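Local coordinates for protein putative oxidoreductase YfjR (Streptomyces aurantiacus, PDB 4OQZ) that probably reduces imines to amines with NADPH as the hydride donor, acting as an S-selective imine reductase of the HIBADH-related family, at residues A20-G25 against D39-R44; D70-V75 against R86-L91; Q185-A190 against L195-I200. All blocks are in the same frame, centred on the assembly; numbering follows the deposited sequence.

Interaction 1: A20-G25 against D39-R44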
loop_
_atom_site.group_PDB
_atom_site.type_symbol
_atom_site.label_atom_id
_atom_site.label_comp_id
_atom_site.label_asym_id
_atom_site.label_seq_id
_atom_site.Cartn_x
_atom_site.Cartn_y
_atom_site.Cartn_z
ATOM N N ALA A 20 21.144 19.122 13.147
ATOM C CA ALA A 20 22.027 18.045 12.683
ATOM C C ALA A 20 23.378 18.663 12.257
ATOM O O ALA A 20 24.430 18.149 12.654
ATOM C CB ALA A 20 21.392 17.325 11.513
ATOM N N TYR A 21 23.347 19.819 11.537
ATOM C CA TYR A 21 24.585 20.517 11.184
ATOM C C TYR A 21 25.345 21.021 12.413
ATOM O O TYR A 21 26.554 20.817 12.496
ATOM C CB TYR A 21 24.351 21.629 10.139
ATOM C CG TYR A 21 24.197 21.105 8.731
ATOM C CD1 TYR A 21 25.281 20.567 8.040
ATOM C CD2 TYR A 21 22.971 21.162 8.075
ATOM C CE1 TYR A 21 25.140 20.067 6.740
ATOM C CE2 TYR A 21 22.820 20.676 6.776
ATOM C CZ TYR A 21 23.904 20.114 6.116
ATOM O OH TYR A 21 23.750 19.637 4.833
ATOM N N LEU A 22 24.643 21.620 13.399
ATOM C CA LEU A 22 25.269 22.076 14.638
ATOM C C LEU A 22 25.860 20.892 15.436
ATOM O O LEU A 22 26.971 21.006 15.955
ATOM C CB LEU A 22 24.275 22.863 15.513
ATOM C CG LEU A 22 23.791 24.225 15.008
ATOM C CD1 LEU A 22 22.600 24.697 15.823
ATOM C CD2 LEU A 22 24.904 25.259 15.031
ATOM N N ASP A 23 25.144 19.753 15.476
ATOM C CA ASP A 23 25.579 18.518 16.163
ATOM C C ASP A 23 26.887 17.964 15.586
ATOM O O ASP A 23 27.624 17.286 16.302
ATOM C CB ASP A 23 24.505 17.417 16.036
ATOM C CG ASP A 23 23.295 17.528 16.948
ATOM O OD1 ASP A 23 23.393 18.225 17.990
ATOM O OD2 ASP A 23 22.262 16.871 16.645
ATOM N N ARG A 24 27.127 18.205 14.272
ATOM C CA ARG A 24 28.318 17.752 13.560
ATOM C C ARG A 24 29.465 18.770 13.518
ATOM O O ARG A 24 30.485 18.513 12.876
ATOM C CB ARG A 24 27.945 17.225 12.177
ATOM C CG ARG A 24 27.776 15.718 12.195
ATOM C CD ARG A 24 26.525 15.275 11.473
ATOM N NE ARG A 24 26.099 13.947 11.918
ATOM C CZ ARG A 24 24.906 13.412 11.670
ATOM N NH1 ARG A 24 23.997 14.088 10.976
ATOM N NH2 ARG A 24 24.610 12.198 12.118
ATOM N N GLY A 25 29.316 19.876 14.250
ATOM C CA GLY A 25 30.330 20.915 14.364
ATOM C C GLY A 25 30.319 21.956 13.268
ATOM O O GLY A 25 31.286 22.711 13.129
ATOM N N ASP A 39 15.055 30.934 17.404
ATOM C CA ASP A 39 15.399 31.138 18.818
ATOM C C ASP A 39 16.285 30.041 19.403
ATOM O O ASP A 39 17.444 30.298 19.713
ATOM C CB ASP A 39 14.127 31.329 19.677
ATOM C CG ASP A 39 13.436 32.678 19.575
ATOM O OD1 ASP A 39 13.857 33.504 18.733
ATOM O OD2 ASP A 39 12.478 32.914 20.353
ATOM N N ALA A 40 15.756 28.825 19.517
ATOM C CA ALA A 40 16.469 27.669 20.066
ATOM C C ALA A 40 17.805 27.429 19.344
ATOM O O ALA A 40 18.834 27.275 20.006
ATOM C CB ALA A 40 15.591 26.434 20.009
ATOM N N LEU A 41 17.799 27.489 18.001
ATOM C CA LEU A 41 18.997 27.323 17.188
ATOM C C LEU A 41 20.066 28.377 17.513
ATOM O O LEU A 41 21.210 27.989 17.731
ATOM C CB LEU A 41 18.656 27.285 15.679
ATOM C CG LEU A 41 17.848 26.046 15.180
ATOM C CD1 LEU A 41 17.249 26.286 13.808
ATOM C CD2 LEU A 41 18.675 24.778 15.207
ATOM N N VAL A 42 19.687 29.691 17.612
ATOM C CA VAL A 42 20.598 30.795 17.959
ATOM C C VAL A 42 21.212 30.566 19.347
ATOM O O VAL A 42 22.417 30.768 19.529
ATOM C CB VAL A 42 19.955 32.218 17.832
ATOM C CG1 VAL A 42 20.901 33.309 18.328
ATOM C CG2 VAL A 42 19.541 32.514 16.398
ATOM N N ALA A 43 20.383 30.122 20.306
ATOM C CA ALA A 43 20.811 29.851 21.681
ATOM C C ALA A 43 21.883 28.761 21.718
ATOM O O ALA A 43 22.719 28.784 22.606
ATOM C CB ALA A 43 19.621 29.452 22.539
ATOM N N ARG A 44 21.883 27.852 20.722
ATOM C CA ARG A 44 22.840 26.749 20.545
ATOM C C ARG A 44 24.125 27.161 19.814
ATOM O O ARG A 44 25.114 26.429 19.854
ATOM C CB ARG A 44 22.187 25.596 19.804
ATOM C CG ARG A 44 21.283 24.749 20.686
ATOM C CD ARG A 44 20.818 23.540 19.919
ATOM N NE ARG A 44 21.930 22.657 19.577
ATOM C CZ ARG A 44 21.799 21.548 18.864
ATOM N NH1 ARG A 44 20.608 21.185 18.403
ATOM N NH2 ARG A 44 22.856 20.793 18.603
#
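L22 meets both L41 and R44 from the last turn of helix 12-23. Its CD1 lies 4.0 Å from CD2 of L41, the two leucine side chains running across one another at a slant, and the same CD1 also brushes CB of R44. Nearer its backbone, L22 CB lies 4.0 Å from R44 NH2 and sits over one face of the guanidinium group. The leucine therefore spans the gap between the helices, where the closest pair of CA atoms, those of L22 and R44, are 7.9 Å from each other. L41 also rests on A18 and on L30 of strand 27-31, so this apolar side of the contact runs into the buried flank of the sheet.

One residue further on, D23 turns its carboxylate to R44. The arginine chain bends at its third torsion (chi3 65°), which turns the guanidinium so that NH2 meets D23 OD1 at 2.7 Å. The hydrogen bond is part of a salt bridge but is far from straight, with 140° at the hydrogen. The donor stands above the carboxylate plane; the planes of the two groups are 38° apart, and OD1 alone meets NH2, not a two-pronged pairing.

Beyond D23 the chain leaves the helix, and G25, at positive phi, is the C-prime residue of a Schellman motif. A one-pronged salt bridge between exposed residues probably adds modest electrostatic attraction, and the leucine pair beside it probably removes some apolar surface from water.

Interaction 2: D70-V75 against R86-L91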
loop_
_atom_site.group_PDB
_atom_site.type_symbol
_atom_site.label_atom_id
_atom_site.label_comp_id
_atom_site.label_asym_id
_atom_site.label_seq_id
_atom_site.Cartn_x
_atom_site.Cartn_y
_atom_site.Cartn_z
ATOM N N ASP A 70 7.439 28.010 -5.492
ATOM C CA ASP A 70 6.791 29.328 -5.608
ATOM C C ASP A 70 7.246 30.289 -4.494
ATOM O O ASP A 70 7.353 31.489 -4.735
ATOM C CB ASP A 70 5.260 29.180 -5.576
ATOM C CG ASP A 70 4.552 29.767 -6.773
ATOM O OD1 ASP A 70 4.485 29.081 -7.816
ATOM O OD2 ASP A 70 4.034 30.900 -6.658
ATOM N N ALA A 71 7.512 29.752 -3.282
ATOM C CA ALA A 71 7.975 30.514 -2.121
ATOM C C ALA A 71 9.457 30.874 -2.240
ATOM O O ALA A 71 9.887 31.862 -1.645
ATOM C CB ALA A 71 7.723 29.729 -0.844
ATOM N N MET A 72 10.231 30.083 -3.014
ATOM C CA MET A 72 11.671 30.258 -3.254
ATOM C C MET A 72 12.002 31.561 -3.992
ATOM O O MET A 72 13.001 32.202 -3.662
ATOM C CB MET A 72 12.241 29.039 -4.010
ATOM C CG MET A 72 13.754 28.958 -4.024
ATOM S SD MET A 72 14.467 29.503 -5.587
ATOM C CE MET A 72 16.075 28.786 -5.458
ATOM N N TYR A 73 11.167 31.949 -4.976
ATOM C CA TYR A 73 11.344 33.171 -5.775
ATOM C C TYR A 73 11.231 34.466 -4.963
ATOM O O TYR A 73 11.730 35.511 -5.402
ATOM C CB TYR A 73 10.395 33.190 -6.984
ATOM C CG TYR A 73 10.613 32.030 -7.931
ATOM C CD1 TYR A 73 11.581 32.092 -8.930
ATOM C CD2 TYR A 73 9.862 30.864 -7.819
ATOM C CE1 TYR A 73 11.801 31.016 -9.791
ATOM C CE2 TYR A 73 10.078 29.779 -8.668
ATOM C CZ TYR A 73 11.044 29.862 -9.656
ATOM O OH TYR A 73 11.239 28.795 -10.497
ATOM N N GLY A 74 10.582 34.375 -3.799
ATOM C CA GLY A 74 10.409 35.471 -2.851
ATOM C C GLY A 74 11.683 35.743 -2.075
ATOM O O GLY A 74 12.051 36.906 -1.883
ATOM N N VAL A 75 12.370 34.661 -1.622
ATOM C CA VAL A 75 13.646 34.738 -0.900
ATOM C C VAL A 75 14.691 35.413 -1.815
ATOM O O VAL A 75 15.317 36.403 -1.430
ATOM C CB VAL A 75 14.094 33.342 -0.377
ATOM C CG1 VAL A 75 15.582 33.303 -0.036
ATOM C CG2 VAL A 75 13.262 32.918 0.829
ATOM N N ARG A 86 27.393 29.814 -6.040
ATOM C CA ARG A 86 26.847 29.080 -4.896
ATOM C C ARG A 86 26.047 27.880 -5.329
ATOM O O ARG A 86 25.431 27.892 -6.402
ATOM C CB ARG A 86 25.983 29.977 -3.994
ATOM C CG ARG A 86 26.549 31.376 -3.806
ATOM C CD ARG A 86 26.505 31.838 -2.381
ATOM N NE ARG A 86 27.812 31.723 -1.743
ATOM C CZ ARG A 86 28.734 32.677 -1.727
ATOM N NH1 ARG A 86 28.505 33.842 -2.323
ATOM N NH2 ARG A 86 29.893 32.477 -1.114
ATOM N N VAL A 87 26.071 26.834 -4.489
ATOM C CA VAL A 87 25.320 25.601 -4.691
ATOM C C VAL A 87 24.080 25.686 -3.811
ATOM O O VAL A 87 24.192 25.780 -2.581
ATOM C CB VAL A 87 26.151 24.304 -4.470
ATOM C CG1 VAL A 87 25.303 23.056 -4.727
ATOM C CG2 VAL A 87 27.383 24.287 -5.375
ATOM N N LEU A 88 22.903 25.743 -4.459
ATOM C CA LEU A 88 21.596 25.832 -3.799
ATOM C C LEU A 88 20.867 24.479 -3.836
ATOM O O LEU A 88 20.515 23.973 -4.914
ATOM C CB LEU A 88 20.740 26.942 -4.427
ATOM C CG LEU A 88 20.856 28.334 -3.821
ATOM C CD1 LEU A 88 22.179 29.013 -4.211
ATOM C CD2 LEU A 88 19.731 29.210 -4.329
ATOM N N VAL A 89 20.695 23.879 -2.661
ATOM C CA VAL A 89 20.065 22.569 -2.511
ATOM C C VAL A 89 18.626 22.815 -2.118
ATOM O O VAL A 89 18.350 23.239 -0.981
ATOM C CB VAL A 89 20.808 21.658 -1.498
ATOM C CG1 VAL A 89 20.272 20.229 -1.578
ATOM C CG2 VAL A 89 22.316 21.669 -1.755
ATOM N N ASN A 90 17.711 22.614 -3.081
ATOM C CA ASN A 90 16.299 22.870 -2.827
ATOM C C ASN A 90 15.567 21.616 -2.399
ATOM O O ASN A 90 15.318 20.723 -3.207
ATOM C CB ASN A 90 15.620 23.605 -3.986
ATOM C CG ASN A 90 14.403 24.379 -3.558
ATOM O OD1 ASN A 90 13.502 23.869 -2.892
ATOM N ND2 ASN A 90 14.312 25.611 -4.003
ATOM N N LEU A 91 15.241 21.553 -1.111
ATOM C CA LEU A 91 14.588 20.402 -0.501
ATOM C C LEU A 91 13.065 20.520 -0.400
ATOM O O LEU A 91 12.423 19.601 0.098
ATOM C CB LEU A 91 15.232 20.082 0.852
ATOM C CG LEU A 91 16.746 19.826 0.847
ATOM C CD1 LEU A 91 17.270 19.752 2.251
ATOM C CD2 LEU A 91 17.109 18.526 0.113
#
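Apolar contact comes first, between M72 of the helix and L88 of the strand. The terminal methyl CE of M72 lies 3.8 Å from CD2 of L88, the thioether chain passing the leucine at a slant. M72 starts with CG swung away from the backbone N (chi1 -166°) and then kinks at its second torsion (chi2 -102°), a course that carries CE past N90 and on to the leucine. L88 also packs against L64 of the neighbouring strand 61-64, while M72 touches V106 of helix 96-108, so M72 touches both strand 87-90 and helix 96-108.

The second kind of contact sets a polar group against the same apolar chain. N90 ND2 comes 3.4 Å from CG of M72 and 3.9 Å from its CE, placing the amide nitrogen alongside the bend of the methionine. No hydrogen bond joins the two segments; these are van der Waals contacts. At the other end of the amide, OD1 of N90 is hydrogen-bonded to OG of S92, just past the strand, which would help to fix the rotation of the group while its nitrogen rests on M72.

Backbone atoms of the segments stay apart, the nearest CA pair, M72 and N90, being 8.7 Å from each other. The strand is held instead by its neighbours, V87 pairing with E60 and V62, and L88 with T112 and L114. Within these segments M72 alone carries the contact from the helix to the strand that follows it, the helix-on-sheet packing of a beta-alpha-beta unit (strand 61-64, helix 69-75, strand 87-90) within the Rossmann-type NADP-binding domain.

Interaction 3: Q185-A190 against L195-I200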
loop_
_atom_site.group_PDB
_atom_site.type_symbol
_atom_site.label_atom_id
_atom_site.label_comp_id
_atom_site.label_asym_id
_atom_site.label_seq_id
_atom_site.Cartn_x
_atom_site.Cartn_y
_atom_site.Cartn_z
ATOM N N GLN A 185 -8.944 3.016 6.008
ATOM C CA GLN A 185 -10.124 2.256 5.605
ATOM C C GLN A 185 -10.288 0.912 6.371
ATOM O O GLN A 185 -11.411 0.540 6.717
ATOM C CB GLN A 185 -10.112 2.017 4.093
ATOM C CG GLN A 185 -11.383 1.373 3.580
ATOM C CD GLN A 185 -12.539 2.326 3.476
ATOM O OE1 GLN A 185 -12.390 3.492 3.086
ATOM N NE2 GLN A 185 -13.720 1.844 3.819
ATOM N N ALA A 186 -9.171 0.210 6.627
ATOM C CA ALA A 186 -9.109 -1.068 7.346
ATOM C C ALA A 186 -9.502 -0.848 8.801
ATOM O O ALA A 186 -10.310 -1.608 9.345
ATOM C CB ALA A 186 -7.685 -1.626 7.277
ATOM N N VAL A 187 -8.922 0.188 9.428
ATOM C CA VAL A 187 -9.242 0.603 10.826
ATOM C C VAL A 187 -10.717 0.858 10.982
ATOM O O VAL A 187 -11.332 0.282 11.888
ATOM C CB VAL A 187 -8.317 1.727 11.375
ATOM C CG1 VAL A 187 -8.752 2.215 12.762
ATOM C CG2 VAL A 187 -6.875 1.228 11.458
ATOM N N ALA A 188 -11.312 1.636 10.045
ATOM C CA ALA A 188 -12.739 1.967 10.069
ATOM C C ALA A 188 -13.632 0.735 9.941
ATOM O O ALA A 188 -14.597 0.629 10.695
ATOM C CB ALA A 188 -13.087 3.009 9.010
ATOM N N LEU A 189 -13.291 -0.228 9.053
ATOM C CA LEU A 189 -14.109 -1.436 8.898
ATOM C C LEU A 189 -14.030 -2.377 10.106
ATOM O O LEU A 189 -15.055 -2.871 10.567
ATOM C CB LEU A 189 -13.787 -2.186 7.581
ATOM C CG LEU A 189 -14.577 -3.473 7.297
ATOM C CD1 LEU A 189 -16.042 -3.183 6.953
ATOM C CD2 LEU A 189 -13.937 -4.254 6.186
ATOM N N ALA A 190 -12.806 -2.643 10.577
ATOM C CA ALA A 190 -12.509 -3.493 11.722
ATOM C C ALA A 190 -13.148 -2.933 13.004
ATOM O O ALA A 190 -13.457 -3.705 13.915
ATOM C CB ALA A 190 -11.009 -3.613 11.892
ATOM N N LEU A 195 -12.848 -4.746 16.551
ATOM C CA LEU A 195 -11.393 -4.815 16.440
ATOM C C LEU A 195 -10.743 -3.439 16.474
ATOM O O LEU A 195 -11.256 -2.480 15.872
ATOM C CB LEU A 195 -10.971 -5.600 15.163
ATOM C CG LEU A 195 -11.512 -7.044 15.053
ATOM C CD1 LEU A 195 -11.488 -7.535 13.630
ATOM C CD2 LEU A 195 -10.766 -8.003 15.972
ATOM N N THR A 196 -9.598 -3.350 17.165
ATOM C CA THR A 196 -8.832 -2.110 17.307
ATOM C C THR A 196 -7.799 -1.987 16.178
ATOM O O THR A 196 -7.602 -2.941 15.434
ATOM C CB THR A 196 -8.201 -1.989 18.722
ATOM O OG1 THR A 196 -6.938 -2.661 18.766
ATOM C CG2 THR A 196 -9.139 -2.444 19.855
ATOM N N ALA A 197 -7.135 -0.834 16.068
ATOM C CA ALA A 197 -6.104 -0.589 15.072
ATOM C C ALA A 197 -4.856 -1.465 15.333
ATOM O O ALA A 197 -4.254 -1.976 14.384
ATOM C CB ALA A 197 -5.737 0.891 15.055
ATOM N N ALA A 198 -4.484 -1.651 16.621
ATOM C CA ALA A 198 -3.344 -2.481 17.032
ATOM C C ALA A 198 -3.617 -3.979 16.839
ATOM O O ALA A 198 -2.677 -4.776 16.851
ATOM C CB ALA A 198 -2.993 -2.195 18.492
ATOM N N ASP A 199 -4.902 -4.356 16.722
ATOM C CA ASP A 199 -5.359 -5.717 16.522
ATOM C C ASP A 199 -5.033 -6.117 15.072
ATOM O O ASP A 199 -4.522 -7.203 14.829
ATOM C CB ASP A 199 -6.891 -5.811 16.725
ATOM C CG ASP A 199 -7.406 -5.841 18.155
ATOM O OD1 ASP A 199 -6.737 -5.276 19.039
ATOM O OD2 ASP A 199 -8.528 -6.349 18.368
ATOM N N ILE A 200 -5.319 -5.211 14.128
ATOM C CA ILE A 200 -5.099 -5.407 12.696
ATOM C C ILE A 200 -3.704 -4.943 12.264
ATOM O O ILE A 200 -3.229 -5.369 11.214
ATOM C CB ILE A 200 -6.265 -4.817 11.838
ATOM C CG1 ILE A 200 -6.303 -3.271 11.859
ATOM C CG2 ILE A 200 -7.622 -5.459 12.220
ATOM C CD1 ILE A 200 -7.351 -2.683 10.905
#
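I200 reaches A186 and V187 because CG1 lies between its backbone N and carbonyl carbon (chi1 70°) and the chain then extends straight (chi2 174°). This drives CD1 into the preceding helix, 3.5 Å from the carbonyl oxygen of A186 and 3.8 Å from its CB. The other branch, CG2, touches CB of A190 at 3.9 Å, so the isoleucine straddles one turn of helix 163-191. In V187, CG2 lies beside the backbone N, anti to the carbonyl carbon, where it meets both I200 CD1 and the methyl group of A197, the latter's CB at 3.8 Å.

At the end of the helix, the contact passes to the backbone. L195 N donates to A190 O over 2.9 Å, a moderately bent bond (150° at the hydrogen) whose donor is tilted from the carbonyl plane. Beside it, the CB atoms of A190 and L195 pack 3.8 Å apart. The short connection and this backbone bond bring the CA atoms of A190 and L195 to 5.0 Å.

T196 occupies the N-cap of helix 197-209. Its OG1 is hydrogen-bonded to D199 OD1 at 2.6 Å, and its N makes a weak bond to D199 OD2, so the D199 carboxylate reaches back to the N-cap residue, the T196 N half of a capping box being weak. D223 of the second subunit accepts from A197 N and A198 N, and its carboxylate is also hydrogen-bonded with T196 OG1, bringing a further negative charge to the helix start, where the helix dipole would probably favour it. I222 of that subunit packs on V187. Two consecutive helices, 163-191 and 197-209, are thus joined by a short connection in the helical C-terminal domain of the reductive aminase-like fold, at the dimer interface.

The three contacts follow one another along the chain and touch nowhere. Interactions 1 and 2 both belong to the NADP-binding Rossmann-type domain, with centres 21 Å apart and nearest atoms about 7 Å apart; one joins two helices at its margin, the other seats a helix on the central sheet. Interaction 3 belongs to the C-terminal domain, its centre 41 Å from that of interaction 1 and 42 Å from that of interaction 2, at the far end of the long helix 163-191. Of the three, only interaction 3 meets the second subunit. L41 in interaction 1 lies near, without touching, the probable dinucleotide-binding glycine-rich turn after strand 4-8.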